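Local coordinates for malonyl CoA-acyl carrier protein transacylase (Synechocystis sp. PCC 6803 substr. Kazusa, PDB 4RR5), which transfers the malonyl group from malonyl-CoA to the holo acyl carrier protein, supplying malonyl-ACP for fatty acid biosynthesis, at residues 3-8 against 260-265; 13-18 against 51-56; 62-67 against 101-106; 149-154 against 244-249. All coordinates share one frame; numbering follows the deposited sequence.

All four contacts lie in the acyl transferase domain. Contacts 1 and 3 are buried, contact 4 partly so, and contact 2 is at the surface. Contact 1 pairs neighbouring strands of the parallel sheet by backbone bonds and closes the longest loop, inside which the other three are nested. Contacts 2 and 3 gather on helix 56-76: M17 packs on C62, L63 and I66, while L63 reaches P264 of contact 1. Contact 2 has no hydrogen bond across it, whereas contact 3 spends one tyrosine hydroxyl on a helix carbonyl. Contact 4, centred about 24 Å from the centres of contacts 2 and 3, adds a salt bridge and a water; its W244 touches V6.

Contact 1 (3-8 against 260-265); sequences TAWVFP and WEVGPG
W260 and T3 meet methyl to face: T3 CG2 stands over the five-membered ring of the indole, 3.5 Å from its centroid and 4° off the normal, a CH-pi contact. T3 OG1 lies anti to the carbonyl carbon (chi1 -56°), which leaves CG2 as the branch directed at the ring. The W5 indole runs nearly parallel to that of W260, planes 9° apart, but the two are slid so far that they barely overlap; W5 NE1 comes 3.5 Å from W260 CE3. V262 spreads its methyls, CG2 to W5 CB and CG1 to F7 CE2 at 3.6 Å. Beyond the strand, P8 CG packs against G263 CA at 3.8 Å. Three backbone hydrogen bonds hold the parallel register: W260 N to A4 O (2.8 Å), V6 N to W260 O (2.8 Å) and V262 N to V6 O (2.9 Å). E261 starts on the same face as V6, and its carboxylate accepts from L268 N and T269 N at the start of helix 267-273. In the four-stranded parallel sheet these are the two central strands, with 83-86 beyond 3-7 and 280-284 beyond 258-262; helix 56-76 packs on W5, F7 and V262, and helix 90-97 on F7.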
loop_
_atom_site.group_PDB
_atom_site.type_symbol
_atom_site.label_atom_id
_atom_site.label_comp_id
_atom_site.label_asym_id
_atom_site.label_seq_id
_atom_site.Cartn_x
_atom_site.Cartn_y
_atom_site.Cartn_z
ATOM N N THR A 3 7.011 8.333 -16.229
ATOM C CA THR A 3 7.069 8.368 -14.767
ATOM C C THR A 3 5.966 7.532 -14.119
ATOM O O THR A 3 4.785 7.640 -14.469
ATOM C CB THR A 3 6.999 9.823 -14.196
ATOM O OG1 THR A 3 8.041 10.633 -14.760
ATOM C CG2 THR A 3 7.209 9.808 -12.706
ATOM N N ALA A 4 6.387 6.686 -13.180
ATOM C CA ALA A 4 5.485 5.958 -12.291
ATOM C C ALA A 4 5.226 6.730 -10.981
ATOM O O ALA A 4 6.154 7.303 -10.395
ATOM C CB ALA A 4 6.062 4.601 -11.987
ATOM N N TRP A 5 3.969 6.768 -10.539
ATOM C CA TRP A 5 3.656 7.209 -9.176
ATOM C C TRP A 5 3.288 5.985 -8.371
ATOM O O TRP A 5 2.373 5.257 -8.749
ATOM C CB TRP A 5 2.505 8.207 -9.124
ATOM C CG TRP A 5 2.736 9.508 -9.816
ATOM C CD1 TRP A 5 3.870 9.916 -10.463
ATOM C CD2 TRP A 5 1.793 10.577 -9.952
ATOM N NE1 TRP A 5 3.689 11.174 -10.988
ATOM C CE2 TRP A 5 2.420 11.598 -10.693
ATOM C CE3 TRP A 5 0.482 10.774 -9.509
ATOM C CZ2 TRP A 5 1.777 12.797 -11.001
ATOM C CZ3 TRP A 5 -0.153 11.963 -9.818
ATOM C CH2 TRP A 5 0.493 12.956 -10.557
ATOM N N VAL A 6 4.011 5.737 -7.284
ATOM C CA VAL A 6 3.729 4.585 -6.437
ATOM C C VAL A 6 3.355 5.037 -5.028
ATOM O O VAL A 6 3.956 5.965 -4.484
ATOM C CB VAL A 6 4.926 3.597 -6.392
ATOM C CG1 VAL A 6 5.216 3.080 -7.773
ATOM C CG2 VAL A 6 6.165 4.251 -5.804
ATOM N N PHE A 7 2.358 4.372 -4.450
ATOM C CA PHE A 7 1.774 4.806 -3.182
ATOM C C PHE A 7 2.075 3.862 -2.005
ATOM O O PHE A 7 1.755 2.678 -2.037
ATOM C CB PHE A 7 0.268 5.000 -3.373
ATOM C CG PHE A 7 -0.069 6.099 -4.364
ATOM C CD1 PHE A 7 -0.064 5.847 -5.742
ATOM C CD2 PHE A 7 -0.341 7.389 -3.929
ATOM C CE1 PHE A 7 -0.346 6.868 -6.673
ATOM C CE2 PHE A 7 -0.627 8.420 -4.846
ATOM C CZ PHE A 7 -0.627 8.161 -6.217
ATOM N N PRO A 8 2.715 4.393 -0.954
ATOM C CA PRO A 8 3.091 3.530 0.168
ATOM C C PRO A 8 1.904 3.115 1.044
ATOM O O PRO A 8 0.890 3.806 1.121
ATOM C CB PRO A 8 4.076 4.399 0.952
ATOM C CG PRO A 8 3.630 5.794 0.666
ATOM C CD PRO A 8 3.182 5.780 -0.767
ATOM N N TRP A 260 8.296 7.741 -8.659
ATOM C CA TRP A 260 7.994 8.721 -7.618
ATOM C C TRP A 260 7.139 8.120 -6.526
ATOM O O TRP A 260 6.011 7.704 -6.781
ATOM C CB TRP A 260 7.270 9.938 -8.194
ATOM C CG TRP A 260 8.069 10.750 -9.157
ATOM C CD1 TRP A 260 9.324 10.481 -9.630
ATOM C CD2 TRP A 260 7.662 11.973 -9.775
ATOM N NE1 TRP A 260 9.720 11.458 -10.510
ATOM C CE2 TRP A 260 8.716 12.388 -10.615
ATOM C CE3 TRP A 260 6.508 12.758 -9.700
ATOM C CZ2 TRP A 260 8.652 13.556 -11.373
ATOM C CZ3 TRP A 260 6.447 13.918 -10.443
ATOM C CH2 TRP A 260 7.513 14.305 -11.276
ATOM N N GLU A 261 7.678 8.079 -5.313
ATOM C CA GLU A 261 6.916 7.628 -4.174
ATOM C C GLU A 261 6.084 8.793 -3.686
ATOM O O GLU A 261 6.620 9.764 -3.173
ATOM C CB GLU A 261 7.815 7.116 -3.060
ATOM C CG GLU A 261 7.073 6.280 -2.038
ATOM C CD GLU A 261 8.001 5.712 -0.974
ATOM O OE1 GLU A 261 9.236 5.848 -1.126
ATOM O OE2 GLU A 261 7.491 5.135 0.013
ATOM N N VAL A 262 4.774 8.684 -3.858
ATOM C CA VAL A 262 3.850 9.746 -3.509
ATOM C C VAL A 262 3.197 9.406 -2.176
ATOM O O VAL A 262 2.185 8.714 -2.124
ATOM C CB VAL A 262 2.799 9.930 -4.616
ATOM C CG1 VAL A 262 1.841 11.041 -4.281
ATOM C CG2 VAL A 262 3.496 10.192 -5.957
ATOM N N GLY A 263 3.809 9.888 -1.097
ATOM C CA GLY A 263 3.361 9.594 0.254
ATOM C C GLY A 263 4.511 9.758 1.227
ATOM O O GLY A 263 5.628 10.058 0.823
ATOM N N PRO A 264 4.252 9.538 2.517
ATOM C CA PRO A 264 5.283 9.717 3.538
ATOM C C PRO A 264 6.277 8.565 3.510
ATOM O O PRO A 264 6.004 7.545 2.871
ATOM C CB PRO A 264 4.480 9.725 4.843
ATOM C CG PRO A 264 3.344 8.858 4.573
ATOM C CD PRO A 264 3.014 8.985 3.088
ATOM N N GLY A 265 7.413 8.722 4.181
ATOM C CA GLY A 265 8.430 7.686 4.179
ATOM C C GLY A 265 9.239 7.500 2.907
ATOM O O GLY A 265 8.979 8.126 1.874
#

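Contact 2 (13-18 against 51-56); sequences QAVGMG and ASLALT
L53 and Q13 carry most of this contact, their two side chains running antiparallel alongside one another. Q13 touches with both its aliphatic part and its amide: CG lies 3.9 Å from L53 CG. Its first torsion (chi1 84°) tucks CG between N and C of its own backbone, and a bend at chi2 then turns the amide toward A54. There NE2 comes 3.4 Å from A54 CB, a polar atom against a methyl, while the other end of the amide, OE1, accepts from G11 N and so has its rotation set within its own loop. L53 uses CD2 for the far side of the contact: the methyl sits 3.5 Å from A14 O and, more loosely, 4.4 Å from V15 CG2, so one leucine branch covers the start of the type II turn that runs from A14 to M17. That turn is closed by M17 N to A14 O at 3.2 Å, and G16 takes its positive phi. A weak 3.6 Å hydrogen bond links A14 N to M17 SD, whose side chain folds back over the turn. The loop leads from strand 3-7 to helix 25-38 and rests on the end of helix 50-54, with G16 bonded to C46 of helix 42-46 and with Q13 and M17 packed on helix 56-76.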
loop_
_atom_site.group_PDB
_atom_site.type_symbol
_atom_site.label_atom_id
_atom_site.label_comp_id
_atom_site.label_asym_id
_atom_site.label_seq_id
_atom_site.Cartn_x
_atom_site.Cartn_y
_atom_site.Cartn_z
ATOM N N GLN A 13 3.473 5.386 7.643
ATOM C CA GLN A 13 2.934 6.513 8.364
ATOM C C GLN A 13 3.952 7.012 9.400
ATOM O O GLN A 13 4.718 6.233 9.969
ATOM C CB GLN A 13 1.610 6.131 9.032
ATOM C CG GLN A 13 1.777 5.435 10.382
ATOM C CD GLN A 13 2.183 3.966 10.255
ATOM O OE1 GLN A 13 2.280 3.419 9.152
ATOM N NE2 GLN A 13 2.400 3.320 11.388
ATOM N N ALA A 14 3.964 8.321 9.612
ATOM C CA ALA A 14 4.730 8.929 10.696
ATOM C C ALA A 14 3.917 10.088 11.258
ATOM O O ALA A 14 3.024 10.610 10.581
ATOM C CB ALA A 14 6.108 9.405 10.210
ATOM N N VAL A 15 4.217 10.476 12.494
ATOM C CA VAL A 15 3.490 11.547 13.156
ATOM C C VAL A 15 3.791 12.862 12.439
ATOM O O VAL A 15 4.931 13.144 12.105
ATOM C CB VAL A 15 3.861 11.637 14.667
ATOM C CG1 VAL A 15 3.352 12.945 15.299
ATOM C CG2 VAL A 15 3.338 10.419 15.428
ATOM N N GLY A 16 2.756 13.642 12.159
ATOM C CA GLY A 16 2.941 14.907 11.503
ATOM C C GLY A 16 2.781 14.816 10.005
ATOM O O GLY A 16 2.754 15.840 9.327
ATOM N N MET A 17 2.673 13.603 9.476
ATOM C CA MET A 17 2.513 13.455 8.030
ATOM C C MET A 17 1.269 14.203 7.558
ATOM O O MET A 17 0.255 14.260 8.263
ATOM C CB MET A 17 2.433 11.979 7.631
ATOM C CG MET A 17 1.153 11.277 8.050
ATOM S SD MET A 17 1.200 9.515 7.695
ATOM C CE MET A 17 -0.548 9.115 7.810
ATOM N N GLY A 18 1.373 14.816 6.385
ATOM C CA GLY A 18 0.253 15.492 5.774
ATOM C C GLY A 18 -0.051 16.853 6.358
ATOM O O GLY A 18 -0.774 17.638 5.742
ATOM N N ALA A 51 1.790 5.145 18.458
ATOM C CA ALA A 51 1.154 3.832 18.498
ATOM C C ALA A 51 -0.284 3.895 17.990
ATOM O O ALA A 51 -0.703 3.075 17.180
ATOM C CB ALA A 51 1.191 3.283 19.899
ATOM N N SER A 52 -1.028 4.884 18.463
ATOM C CA SER A 52 -2.394 5.113 18.013
ATOM C C SER A 52 -2.500 5.325 16.484
ATOM O O SER A 52 -3.456 4.867 15.853
ATOM C CB SER A 52 -2.970 6.319 18.763
ATOM O OG SER A 52 -4.204 6.743 18.207
ATOM N N LEU A 53 -1.525 6.016 15.894
ATOM C CA LEU A 53 -1.528 6.272 14.452
ATOM C C LEU A 53 -1.267 4.980 13.689
ATOM O O LEU A 53 -1.705 4.814 12.550
ATOM C CB LEU A 53 -0.473 7.325 14.067
ATOM C CG LEU A 53 -0.443 7.802 12.607
ATOM C CD1 LEU A 53 -1.812 8.314 12.146
ATOM C CD2 LEU A 53 0.617 8.863 12.391
ATOM N N ALA A 54 -0.553 4.065 14.332
ATOM C CA ALA A 54 -0.143 2.833 13.683
ATOM C C ALA A 54 -1.281 1.804 13.645
ATOM O O ALA A 54 -1.227 0.845 12.873
ATOM C CB ALA A 54 1.084 2.259 14.375
ATOM N N LEU A 55 -2.305 2.007 14.469
ATOM C CA LEU A 55 -3.492 1.164 14.405
ATOM C C LEU A 55 -4.119 1.274 13.015
ATOM O O LEU A 55 -4.529 2.361 12.591
ATOM C CB LEU A 55 -4.501 1.552 15.493
ATOM C CG LEU A 55 -3.996 1.438 16.940
ATOM C CD1 LEU A 55 -5.119 1.670 17.937
ATOM C CD2 LEU A 55 -3.308 0.096 17.186
ATOM N N THR A 56 -4.202 0.136 12.321
ATOM C CA THR A 56 -4.531 0.108 10.896
ATOM C C THR A 56 -5.864 0.798 10.546
ATOM O O THR A 56 -6.015 1.284 9.435
ATOM C CB THR A 56 -4.544 -1.351 10.366
ATOM O OG1 THR A 56 -4.256 -1.353 8.958
ATOM C CG2 THR A 56 -5.879 -2.050 10.626
#

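Contact 3 (62-67 against 101-106); sequences CLYVIE and FDFATG
Y64 reaches from its own helix to the start of helix 103-119, ending in a hydrogen bond to F103. From CB the ring heads for the second helix, with CG anti to the backbone N (chi1 170°). Along one side CE1 meets F103 CE1 at 3.8 Å; the two ring planes are 20° apart but offset, centroids 5.9 Å apart, so that the rings barely overlap. On the other side CE2 approaches G106 C at 4.1 Å, and G106 O lies over one face of the ring, toward its rim. At the tip OH donates to F103 O at 2.9 Å, in the carbonyl plane on a lone pair, and rests 3.2 Å from G106 CA, where the glycine, with no side chain, lets the hydroxyl come close. The edge of the F101 ring also faces OH, and V65 CG2 touches F103 CZ. Y96 and S93 of helix 90-97 pack on Y64 as well. A side-chain N-cap opens helix 103-119, D102 OD1 accepting from both T105 N (2.9 Å) and T105 OG1. The whole belongs to the helix packing around the nucleophile-bearing region of the FabD acyl transferase fold, Y64 lying near, without touching, the probable nucleophile elbow.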
loop_
_atom_site.group_PDB
_atom_site.type_symbol
_atom_site.label_atom_id
_atom_site.label_comp_id
_atom_site.label_asym_id
_atom_site.label_seq_id
_atom_site.Cartn_x
_atom_site.Cartn_y
_atom_site.Cartn_z
ATOM N N CYS A 62 -5.960 7.463 6.881
ATOM C CA CYS A 62 -5.015 8.575 6.932
ATOM C C CYS A 62 -4.054 8.579 5.728
ATOM O O CYS A 62 -3.877 9.617 5.075
ATOM C CB CYS A 62 -4.219 8.555 8.235
ATOM S SG CYS A 62 -5.094 9.295 9.625
ATOM N N LEU A 63 -3.439 7.431 5.434
ATOM C CA LEU A 63 -2.515 7.342 4.306
ATOM C C LEU A 63 -3.232 7.584 2.980
ATOM O O LEU A 63 -2.694 8.237 2.090
ATOM C CB LEU A 63 -1.826 5.980 4.274
ATOM C CG LEU A 63 -0.703 5.763 5.278
ATOM C CD1 LEU A 63 -0.187 4.335 5.185
ATOM C CD2 LEU A 63 0.425 6.759 5.042
ATOM N N TYR A 64 -4.451 7.064 2.851
ATOM C CA TYR A 64 -5.201 7.247 1.622
ATOM C C TYR A 64 -5.538 8.717 1.384
ATOM O O TYR A 64 -5.394 9.217 0.276
ATOM C CB TYR A 64 -6.486 6.411 1.631
ATOM C CG TYR A 64 -7.446 6.743 0.490
ATOM C CD1 TYR A 64 -8.404 7.749 0.623
ATOM C CD2 TYR A 64 -7.397 6.043 -0.715
ATOM C CE1 TYR A 64 -9.283 8.050 -0.401
ATOM C CE2 TYR A 64 -8.275 6.336 -1.749
ATOM C CZ TYR A 64 -9.215 7.345 -1.581
ATOM O OH TYR A 64 -10.092 7.636 -2.595
ATOM N N VAL A 65 -6.017 9.400 2.411
ATOM C CA VAL A 65 -6.441 10.782 2.255
ATOM C C VAL A 65 -5.242 11.663 1.888
ATOM O O VAL A 65 -5.324 12.529 1.009
ATOM C CB VAL A 65 -7.125 11.306 3.550
ATOM C CG1 VAL A 65 -7.266 12.832 3.520
ATOM C CG2 VAL A 65 -8.477 10.632 3.753
ATOM N N ILE A 66 -4.121 11.426 2.558
ATOM C CA ILE A 66 -2.913 12.204 2.317
ATOM C C ILE A 66 -2.342 11.935 0.925
ATOM O O ILE A 66 -1.974 12.871 0.201
ATOM C CB ILE A 66 -1.842 11.914 3.394
ATOM C CG1 ILE A 66 -2.265 12.563 4.711
ATOM C CG2 ILE A 66 -0.470 12.412 2.944
ATOM C CD1 ILE A 66 -1.499 12.067 5.907
ATOM N N GLU A 67 -2.288 10.658 0.556
ATOM C CA GLU A 67 -1.824 10.261 -0.761
ATOM C C GLU A 67 -2.702 10.825 -1.886
ATOM O O GLU A 67 -2.180 11.335 -2.884
ATOM C CB GLU A 67 -1.728 8.736 -0.833
ATOM C CG GLU A 67 -0.466 8.207 -0.130
ATOM C CD GLU A 67 -0.464 6.709 0.123
ATOM O OE1 GLU A 67 -1.391 6.001 -0.331
ATOM O OE2 GLU A 67 0.486 6.234 0.777
ATOM N N PHE A 101 -12.295 5.300 -9.253
ATOM C CA PHE A 101 -13.394 5.810 -8.438
ATOM C C PHE A 101 -12.993 7.172 -7.923
ATOM O O PHE A 101 -11.801 7.506 -7.921
ATOM C CB PHE A 101 -13.740 4.887 -7.269
ATOM C CG PHE A 101 -12.545 4.348 -6.541
ATOM C CD1 PHE A 101 -11.716 5.186 -5.815
ATOM C CD2 PHE A 101 -12.255 2.990 -6.576
ATOM C CE1 PHE A 101 -10.608 4.681 -5.141
ATOM C CE2 PHE A 101 -11.148 2.480 -5.915
ATOM C CZ PHE A 101 -10.322 3.332 -5.184
ATOM N N ASP A 102 -13.979 7.951 -7.478
ATOM C CA ASP A 102 -13.701 9.285 -6.961
ATOM C C ASP A 102 -13.145 9.228 -5.538
ATOM O O ASP A 102 -13.136 8.169 -4.889
ATOM C CB ASP A 102 -14.958 10.165 -7.010
ATOM C CG ASP A 102 -16.165 9.527 -6.326
ATOM O OD1 ASP A 102 -15.997 8.742 -5.374
ATOM O OD2 ASP A 102 -17.302 9.820 -6.742
ATOM N N PHE A 103 -12.697 10.385 -5.060
ATOM C CA PHE A 103 -12.133 10.506 -3.725
ATOM C C PHE A 103 -13.018 9.855 -2.656
ATOM O O PHE A 103 -12.577 8.936 -1.965
ATOM C CB PHE A 103 -11.886 11.980 -3.391
ATOM C CG PHE A 103 -11.345 12.189 -2.017
ATOM C CD1 PHE A 103 -10.082 11.712 -1.683
ATOM C CD2 PHE A 103 -12.106 12.818 -1.047
ATOM C CE1 PHE A 103 -9.579 11.867 -0.403
ATOM C CE2 PHE A 103 -11.620 12.979 0.236
ATOM C CZ PHE A 103 -10.353 12.504 0.566
ATOM N N ALA A 104 -14.267 10.308 -2.542
ATOM C CA ALA A 104 -15.169 9.831 -1.486
ATOM C C ALA A 104 -15.435 8.327 -1.515
ATOM O O ALA A 104 -15.429 7.689 -0.465
ATOM C CB ALA A 104 -16.501 10.585 -1.547
ATOM N N THR A 105 -15.690 7.767 -2.702
ATOM C CA THR A 105 -15.965 6.329 -2.835
ATOM C C THR A 105 -14.778 5.552 -2.299
ATOM O O THR A 105 -14.931 4.560 -1.595
ATOM C CB THR A 105 -16.228 5.886 -4.313
ATOM O OG1 THR A 105 -17.326 6.619 -4.876
ATOM C CG2 THR A 105 -16.532 4.402 -4.386
ATOM N N GLY A 106 -13.590 6.034 -2.635
ATOM C CA GLY A 106 -12.364 5.388 -2.225
ATOM C C GLY A 106 -12.178 5.394 -0.727
ATOM O O GLY A 106 -11.790 4.379 -0.154
#

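Contact 4 (149-154 against 244-249); sequences ANDNSP and WRETMV
The end of strand 146-153, in the mixed five-stranded sheet, meets the first turn of helix 244-254 here, where D151 serves the helix with both its backbone and its side chain. D151 O accepts from R245 N at 2.8 Å, nearly straight at the hydrogen (174°). Its carboxylate forms a salt bridge with the same residue, D151 OD2 lying 2.7 Å from R245 NE. Within the bridge both NE bonds are weak, the one to OD1 being longer at 3.3 Å, and the carboxylate and guanidinium planes are 49° apart. R245 gets there by an extended CB-CG-CD run that bends at chi3 (56°), turning NE toward the carboxylate, with OD1 in plane at the guanidinium edge; CD also lies 3.9 Å from P154 CD. A water accepts from E246 N at 2.8 Å and donates to E246 OE1; its link to D151 OD2 is modelled too short and is doubtful. The two carboxylates stay 4.4 Å apart, D151 OD2 to E246 OE1, and the neighbouring R245 and R243 probably offset the like charges; E246 OE2 has its own salt bridge to R243. N152 OD1 packs against W244 CB at 3.8 Å and accepts from NE2 of H87, next in sequence to S88, the probable active-site serine, while W244 NE1 bonds Y259 OH. Around the contact, strand 156-161 pairs along one side of 146-153 and the short strand 242-243 along the other, leading directly into helix 244-254, while helix 267-273 packs on N152, W244 and M248.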
loop_
_atom_site.group_PDB
_atom_site.type_symbol
_atom_site.label_atom_id
_atom_site.label_comp_id
_atom_site.label_asym_id
_atom_site.label_seq_id
_atom_site.Cartn_x
_atom_site.Cartn_y
_atom_site.Cartn_z
ATOM N N ALA A 149 3.429 -13.027 2.124
ATOM C CA ALA A 149 2.402 -11.989 2.079
ATOM C C ALA A 149 2.859 -10.769 1.283
ATOM O O ALA A 149 2.075 -10.147 0.568
ATOM C CB ALA A 149 2.007 -11.575 3.508
ATOM N N ASN A 150 4.127 -10.417 1.437
ATOM C CA ASN A 150 4.752 -9.425 0.580
ATOM C C ASN A 150 5.959 -10.037 -0.076
ATOM O O ASN A 150 6.755 -10.705 0.594
ATOM C CB ASN A 150 5.217 -8.184 1.352
ATOM C CG ASN A 150 4.090 -7.420 2.001
ATOM O OD1 ASN A 150 2.912 -7.782 1.889
ATOM N ND2 ASN A 150 4.452 -6.363 2.723
ATOM N N ASP A 151 6.110 -9.795 -1.373
ATOM C CA ASP A 151 7.394 -10.001 -2.017
ATOM C C ASP A 151 7.894 -8.629 -2.436
ATOM O O ASP A 151 7.485 -8.091 -3.465
ATOM C CB ASP A 151 7.270 -10.946 -3.205
ATOM C CG ASP A 151 8.547 -11.035 -4.016
ATOM O OD1 ASP A 151 9.642 -10.926 -3.439
ATOM O OD2 ASP A 151 8.458 -11.212 -5.243
ATOM N N ASN A 152 8.781 -8.061 -1.630
ATOM C CA ASN A 152 9.116 -6.647 -1.751
ATOM C C ASN A 152 10.399 -6.327 -2.531
ATOM O O ASN A 152 10.393 -5.483 -3.426
ATOM C CB ASN A 152 9.195 -6.046 -0.351
ATOM C CG ASN A 152 7.836 -5.924 0.303
ATOM O OD1 ASN A 152 6.830 -5.698 -0.377
ATOM N ND2 ASN A 152 7.793 -6.074 1.633
ATOM N N SER A 153 11.498 -6.980 -2.177
ATOM C CA SER A 153 12.760 -6.844 -2.906
ATOM C C SER A 153 13.497 -8.162 -2.761
ATOM O O SER A 153 13.185 -8.934 -1.855
ATOM C CB SER A 153 13.608 -5.673 -2.372
ATOM O OG SER A 153 14.161 -5.943 -1.091
ATOM N N PRO A 154 14.459 -8.440 -3.657
ATOM C CA PRO A 154 15.275 -9.654 -3.522
ATOM C C PRO A 154 15.800 -9.886 -2.099
ATOM O O PRO A 154 15.954 -11.027 -1.655
ATOM C CB PRO A 154 16.415 -9.397 -4.502
ATOM C CG PRO A 154 15.749 -8.624 -5.611
ATOM C CD PRO A 154 14.694 -7.767 -4.948
ATOM N N TRP A 244 5.315 -6.827 -5.006
ATOM C CA TRP A 244 5.853 -5.498 -5.258
ATOM C C TRP A 244 7.161 -5.575 -6.025
ATOM O O TRP A 244 7.404 -4.758 -6.912
ATOM C CB TRP A 244 6.051 -4.706 -3.968
ATOM C CG TRP A 244 6.304 -3.280 -4.281
ATOM C CD1 TRP A 244 7.507 -2.633 -4.258
ATOM C CD2 TRP A 244 5.344 -2.327 -4.739
ATOM N NE1 TRP A 244 7.350 -1.329 -4.662
ATOM C CE2 TRP A 244 6.031 -1.118 -4.971
ATOM C CE3 TRP A 244 3.967 -2.377 -4.975
ATOM C CZ2 TRP A 244 5.382 0.040 -5.408
ATOM C CZ3 TRP A 244 3.327 -1.232 -5.426
ATOM C CH2 TRP A 244 4.038 -0.042 -5.637
ATOM N N ARG A 245 7.994 -6.559 -5.701
ATOM C CA ARG A 245 9.223 -6.785 -6.465
ATOM C C ARG A 245 8.926 -6.815 -7.960
ATOM O O ARG A 245 9.508 -6.054 -8.732
ATOM C CB ARG A 245 9.908 -8.087 -6.030
ATOM C CG ARG A 245 11.152 -8.448 -6.858
ATOM C CD ARG A 245 11.776 -9.804 -6.470
ATOM N NE ARG A 245 10.851 -10.941 -6.541
ATOM C CZ ARG A 245 10.513 -11.589 -7.658
ATOM N NH1 ARG A 245 10.999 -11.215 -8.836
ATOM N NH2 ARG A 245 9.673 -12.616 -7.603
ATOM N N GLU A 246 7.994 -7.677 -8.350
ATOM C CA GLU A 246 7.587 -7.816 -9.747
ATOM C C GLU A 246 6.947 -6.546 -10.271
ATOM O O GLU A 246 6.923 -6.301 -11.478
ATOM C CB GLU A 246 6.606 -8.980 -9.917
ATOM C CG GLU A 246 7.206 -10.368 -9.720
ATOM C CD GLU A 246 6.139 -11.449 -9.674
ATOM O OE1 GLU A 246 5.573 -11.685 -8.592
ATOM O OE2 GLU A 246 5.847 -12.061 -10.722
ATOM N N THR A 247 6.406 -5.742 -9.369
ATOM C CA THR A 247 5.771 -4.510 -9.802
ATOM C C THR A 247 6.840 -3.575 -10.351
ATOM O O THR A 247 6.690 -3.010 -11.443
ATOM C CB THR A 247 4.998 -3.853 -8.665
ATOM O OG1 THR A 247 3.888 -4.693 -8.317
ATOM C CG2 THR A 247 4.476 -2.507 -9.107
ATOM N N MET A 248 7.937 -3.465 -9.608
ATOM C CA MET A 248 9.049 -2.601 -9.981
ATOM C C MET A 248 9.760 -3.059 -11.259
ATOM O O MET A 248 10.109 -2.238 -12.117
ATOM C CB MET A 248 10.035 -2.511 -8.816
ATOM C CG MET A 248 9.443 -1.791 -7.630
ATOM S SD MET A 248 10.503 -1.731 -6.203
ATOM C CE MET A 248 10.579 -3.480 -5.781
ATOM N N VAL A 249 9.964 -4.365 -11.386
ATOM C CA VAL A 249 10.584 -4.924 -12.580
ATOM C C VAL A 249 9.730 -4.661 -13.814
ATOM O O VAL A 249 10.258 -4.298 -14.872
ATOM C CB VAL A 249 10.814 -6.442 -12.447
ATOM C CG1 VAL A 249 11.515 -6.977 -13.683
ATOM C CG2 VAL A 249 11.616 -6.758 -11.197
HETATM O O HOH W 1 7.202 -9.709 -6.642
#